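Local coordinates for BugD (Bordetella pertussis Tohama I, PDB 2F5X), which is a periplasmic solute receptor that binds aspartic acid, probably to deliver it to a membrane transporter of the tripartite tricarboxylate type, at residues A[100-113]-A[235-247]. Numbering follows the deposited sequence.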
# COMPACT_ATOMS: atom_id res chain seq x y z
N THR A 100 -3.82 3.16 -19.40
CA THR A 100 -3.07 2.91 -20.65
C THR A 100 -1.55 2.89 -20.57
O THR A 100 -0.90 2.41 -21.49
CB THR A 100 -3.47 3.90 -21.77
OG1 THR A 100 -3.15 5.24 -21.35
CG2 THR A 100 -4.98 3.90 -22.01
N SER A 101 -0.97 3.42 -19.50
CA SER A 101 0.49 3.51 -19.44
C SER A 101 1.20 2.16 -19.33
O SER A 101 2.41 2.08 -19.58
CB SER A 101 0.93 4.42 -18.29
OG SER A 101 0.72 5.77 -18.64
N PHE A 102 0.44 1.12 -18.98
CA PHE A 102 1.01 -0.18 -18.67
C PHE A 102 0.28 -1.33 -19.33
O PHE A 102 -0.88 -1.20 -19.74
CB PHE A 102 0.95 -0.43 -17.15
CG PHE A 102 1.69 0.60 -16.34
CD1 PHE A 102 3.05 0.44 -16.07
CD2 PHE A 102 1.03 1.72 -15.85
CE1 PHE A 102 3.74 1.41 -15.32
CE2 PHE A 102 1.71 2.68 -15.11
CZ PHE A 102 3.07 2.52 -14.85
N GLU A 103 0.98 -2.46 -19.46
CA GLU A 103 0.34 -3.75 -19.65
C GLU A 103 0.20 -4.38 -18.26
O GLU A 103 1.21 -4.71 -17.63
CB GLU A 103 1.17 -4.66 -20.56
CG GLU A 103 1.61 -4.05 -21.90
CD GLU A 103 0.47 -3.58 -22.79
OE1 GLU A 103 -0.68 -4.03 -22.57
OE2 GLU A 103 0.71 -2.77 -23.71
N PRO A 104 -1.03 -4.53 -17.77
CA PRO A 104 -1.22 -5.15 -16.44
C PRO A 104 -0.82 -6.62 -16.47
O PRO A 104 -1.05 -7.30 -17.48
CB PRO A 104 -2.73 -4.98 -16.18
CG PRO A 104 -3.35 -4.77 -17.52
CD PRO A 104 -2.30 -4.16 -18.41
N ILE A 105 -0.18 -7.08 -15.39
CA ILE A 105 0.18 -8.50 -15.25
C ILE A 105 -0.83 -9.22 -14.36
O ILE A 105 -1.38 -10.24 -14.75
CB ILE A 105 1.63 -8.67 -14.71
CG1 ILE A 105 2.65 -7.91 -15.56
CG2 ILE A 105 2.01 -10.17 -14.61
CD1 ILE A 105 2.58 -8.17 -17.08
N GLY A 106 -1.06 -8.70 -13.16
CA GLY A 106 -2.05 -9.29 -12.28
C GLY A 106 -2.08 -8.70 -10.89
O GLY A 106 -1.19 -7.92 -10.51
N LEU A 107 -3.11 -9.06 -10.14
CA LEU A 107 -3.19 -8.72 -8.72
C LEU A 107 -2.24 -9.63 -7.92
O LEU A 107 -1.81 -10.67 -8.40
CB LEU A 107 -4.63 -8.81 -8.21
CG LEU A 107 -5.49 -7.63 -8.70
CD1 LEU A 107 -6.98 -7.95 -8.69
CD2 LEU A 107 -5.20 -6.36 -7.87
N VAL A 108 -1.92 -9.19 -6.70
CA VAL A 108 -0.86 -9.81 -5.91
C VAL A 108 -1.37 -10.14 -4.49
O VAL A 108 -1.58 -11.31 -4.15
CB VAL A 108 0.39 -8.88 -5.86
CG1 VAL A 108 1.50 -9.47 -5.01
CG2 VAL A 108 0.89 -8.58 -7.29
N VAL A 109 -1.59 -9.10 -3.69
CA VAL A 109 -2.08 -9.26 -2.32
C VAL A 109 -3.07 -8.15 -1.98
O VAL A 109 -3.11 -7.13 -2.67
CB VAL A 109 -0.92 -9.22 -1.25
CG1 VAL A 109 -0.01 -10.44 -1.36
CG2 VAL A 109 -0.10 -7.92 -1.35
N ASP A 110 -3.84 -8.35 -0.92
CA ASP A 110 -4.71 -7.31 -0.37
C ASP A 110 -4.36 -7.18 1.12
O ASP A 110 -4.47 -8.15 1.88
CB ASP A 110 -6.18 -7.72 -0.59
CG ASP A 110 -7.17 -6.65 -0.17
OD1 ASP A 110 -6.77 -5.52 0.18
OD2 ASP A 110 -8.40 -6.88 -0.17
N VAL A 111 -3.92 -5.99 1.53
CA VAL A 111 -3.35 -5.77 2.87
C VAL A 111 -4.21 -4.81 3.67
O VAL A 111 -4.48 -3.70 3.21
CB VAL A 111 -1.90 -5.22 2.77
CG1 VAL A 111 -1.20 -5.18 4.15
CG2 VAL A 111 -1.07 -6.08 1.79
N PRO A 112 -4.61 -5.20 4.88
CA PRO A 112 -5.39 -4.31 5.74
C PRO A 112 -4.49 -3.30 6.44
O PRO A 112 -3.26 -3.45 6.45
CB PRO A 112 -6.04 -5.27 6.75
CG PRO A 112 -5.04 -6.41 6.88
CD PRO A 112 -4.36 -6.51 5.52
N MSE A 113 -5.10 -2.27 7.01
CA MSE A 113 -4.33 -1.25 7.73
C MSE A 113 -4.68 -1.18 9.22
O MSE A 113 -5.76 -1.62 9.65
CB MSE A 113 -4.48 0.10 7.03
CG MSE A 113 -4.06 0.02 5.55
SE MSE A 113 -4.23 1.72 4.69
CE MSE A 113 -2.60 2.54 5.46
N VAL A 235 -10.67 -0.03 4.29
CA VAL A 235 -9.54 0.16 3.39
C VAL A 235 -8.76 -1.12 3.28
O VAL A 235 -8.20 -1.61 4.27
CB VAL A 235 -8.54 1.24 3.89
CG1 VAL A 235 -7.50 1.54 2.79
CG2 VAL A 235 -9.24 2.50 4.32
N GLY A 236 -8.72 -1.67 2.07
CA GLY A 236 -7.87 -2.80 1.76
C GLY A 236 -6.88 -2.41 0.68
O GLY A 236 -7.28 -2.01 -0.43
N ILE A 237 -5.60 -2.50 1.00
CA ILE A 237 -4.58 -2.03 0.06
C ILE A 237 -4.18 -3.19 -0.85
O ILE A 237 -3.27 -3.97 -0.55
CB ILE A 237 -3.39 -1.43 0.84
CG1 ILE A 237 -3.87 -0.23 1.69
CG2 ILE A 237 -2.25 -0.98 -0.11
CD1 ILE A 237 -4.55 0.91 0.92
N TRP A 238 -4.90 -3.31 -1.97
CA TRP A 238 -4.54 -4.29 -2.97
C TRP A 238 -3.25 -3.84 -3.64
O TRP A 238 -2.93 -2.65 -3.67
CB TRP A 238 -5.66 -4.48 -4.01
CG TRP A 238 -6.11 -3.19 -4.67
CD1 TRP A 238 -7.14 -2.39 -4.28
CD2 TRP A 238 -5.55 -2.59 -5.84
NE1 TRP A 238 -7.25 -1.31 -5.13
CE2 TRP A 238 -6.29 -1.41 -6.10
CE3 TRP A 238 -4.49 -2.93 -6.71
CZ2 TRP A 238 -6.01 -0.57 -7.19
CZ3 TRP A 238 -4.22 -2.09 -7.80
CH2 TRP A 238 -4.97 -0.92 -8.02
N HIS A 239 -2.50 -4.82 -4.14
CA HIS A 239 -1.24 -4.60 -4.85
C HIS A 239 -1.36 -5.26 -6.22
O HIS A 239 -1.97 -6.33 -6.36
CB HIS A 239 -0.07 -5.26 -4.10
CG HIS A 239 0.41 -4.50 -2.89
ND1 HIS A 239 -0.40 -4.19 -1.82
CD2 HIS A 239 1.64 -4.04 -2.58
CE1 HIS A 239 0.30 -3.55 -0.91
NE2 HIS A 239 1.55 -3.44 -1.34
N GLY A 240 -0.76 -4.61 -7.23
CA GLY A 240 -0.73 -5.15 -8.58
C GLY A 240 0.69 -5.16 -9.14
O GLY A 240 1.59 -4.53 -8.59
N MSE A 241 0.87 -5.88 -10.24
CA MSE A 241 2.13 -5.91 -10.95
C MSE A 241 1.85 -5.50 -12.39
O MSE A 241 0.90 -5.99 -12.99
CB MSE A 241 2.75 -7.31 -10.89
CG MSE A 241 4.04 -7.43 -11.68
SE MSE A 241 4.77 -9.20 -11.49
CE MSE A 241 5.26 -9.10 -9.73
N TRP A 242 2.66 -4.59 -12.92
CA TRP A 242 2.49 -4.07 -14.28
C TRP A 242 3.82 -4.06 -15.03
O TRP A 242 4.89 -3.94 -14.43
CB TRP A 242 2.03 -2.61 -14.22
CG TRP A 242 0.64 -2.30 -13.70
CD1 TRP A 242 -0.48 -2.07 -14.45
CD2 TRP A 242 0.26 -2.06 -12.34
NE1 TRP A 242 -1.54 -1.73 -13.65
CE2 TRP A 242 -1.12 -1.71 -12.34
CE3 TRP A 242 0.94 -2.11 -11.11
CZ2 TRP A 242 -1.82 -1.42 -11.17
CZ3 TRP A 242 0.23 -1.81 -9.94
CH2 TRP A 242 -1.14 -1.48 -9.98
N ALA A 243 3.74 -4.12 -16.36
CA ALA A 243 4.88 -3.86 -17.25
C ALA A 243 4.57 -2.60 -18.06
O ALA A 243 3.40 -2.22 -18.16
CB ALA A 243 5.10 -5.06 -18.19
N PRO A 244 5.56 -1.94 -18.67
CA PRO A 244 5.26 -0.75 -19.48
C PRO A 244 4.41 -1.08 -20.70
O PRO A 244 4.50 -2.20 -21.22
CB PRO A 244 6.65 -0.28 -19.95
CG PRO A 244 7.60 -0.89 -18.96
CD PRO A 244 7.01 -2.23 -18.62
N LYS A 245 3.59 -0.13 -21.13
CA LYS A 245 2.84 -0.28 -22.39
C LYS A 245 3.75 -0.74 -23.52
O LYS A 245 4.85 -0.22 -23.69
CB LYS A 245 2.17 1.04 -22.79
CG LYS A 245 1.36 0.93 -24.09
CD LYS A 245 0.77 2.28 -24.48
CE LYS A 245 0.26 2.26 -25.92
NZ LYS A 245 -0.82 1.25 -26.16
N GLY A 246 3.27 -1.72 -24.28
CA GLY A 246 3.99 -2.20 -25.45
C GLY A 246 4.92 -3.36 -25.16
O GLY A 246 5.57 -3.85 -26.07
N THR A 247 5.00 -3.79 -23.91
CA THR A 247 5.76 -5.00 -23.57
C THR A 247 5.17 -6.17 -24.37
O THR A 247 3.95 -6.35 -24.39
CB THR A 247 5.69 -5.27 -22.05
OG1 THR A 247 6.34 -4.19 -21.34
CG2 THR A 247 6.51 -6.50 -21.67
O HOH W 1 -2.01 0.77 -23.47
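E103 and A243 pair reciprocally through their backbones, one of a series of bonds between the nearly antiparallel strands 102-113 and 236-244. The pairing slips twice. I105 N (2.8 Å) and, weakly, G106 N both donate to M241 O, the signature of a classic beta bulge; a second shift of one residue falls between L107 and D110.

Polar side chains add further links. The bent chain of E103 brings OE2 to G246 N at 2.8 Å, a nearly straight bond (173°) on the anti lone pair, in the type II turn P244-T247. That turn is also closed from within, T247 OG1 lying 2.7 Å from P244 O. A water joins K245 NZ to T100 O. Further along, I237 O takes V111 N and H239 ND1 from opposite faces of its carbonyl plane; the oxygen lies in the H239 ring plane, 3.1 Å from ND1. With NE2 bonded to T31 of the ligand pocket, the imidazole is held at both nitrogens.

Apolar contacts form on both faces of the ribbon, P104, L107, W238 and W242 lying on one, V111 and I237 on the other. The F102 ring and the five-membered ring of W242 meet obliquely, planes at 52°, with F102 CB 3.5 Å from W242 CD1; F84 stacks on the indole. L107 CD2 touches W238 CE3 at 3.7 Å, while W238 NE1 bonds Q296. With CG anti to the carbonyl carbon (chi1 -56°) and the chain bent at chi3, M113 sets its selenium 3.6 Å from I237 CG1.

The side chain of M113 is about 5 Å from the bound aspartic acid. Strand 236-244 also pairs with 76-81, and 102-117 with 188-192, consistent with the crossing strands between the two lobes of a periplasmic binding protein.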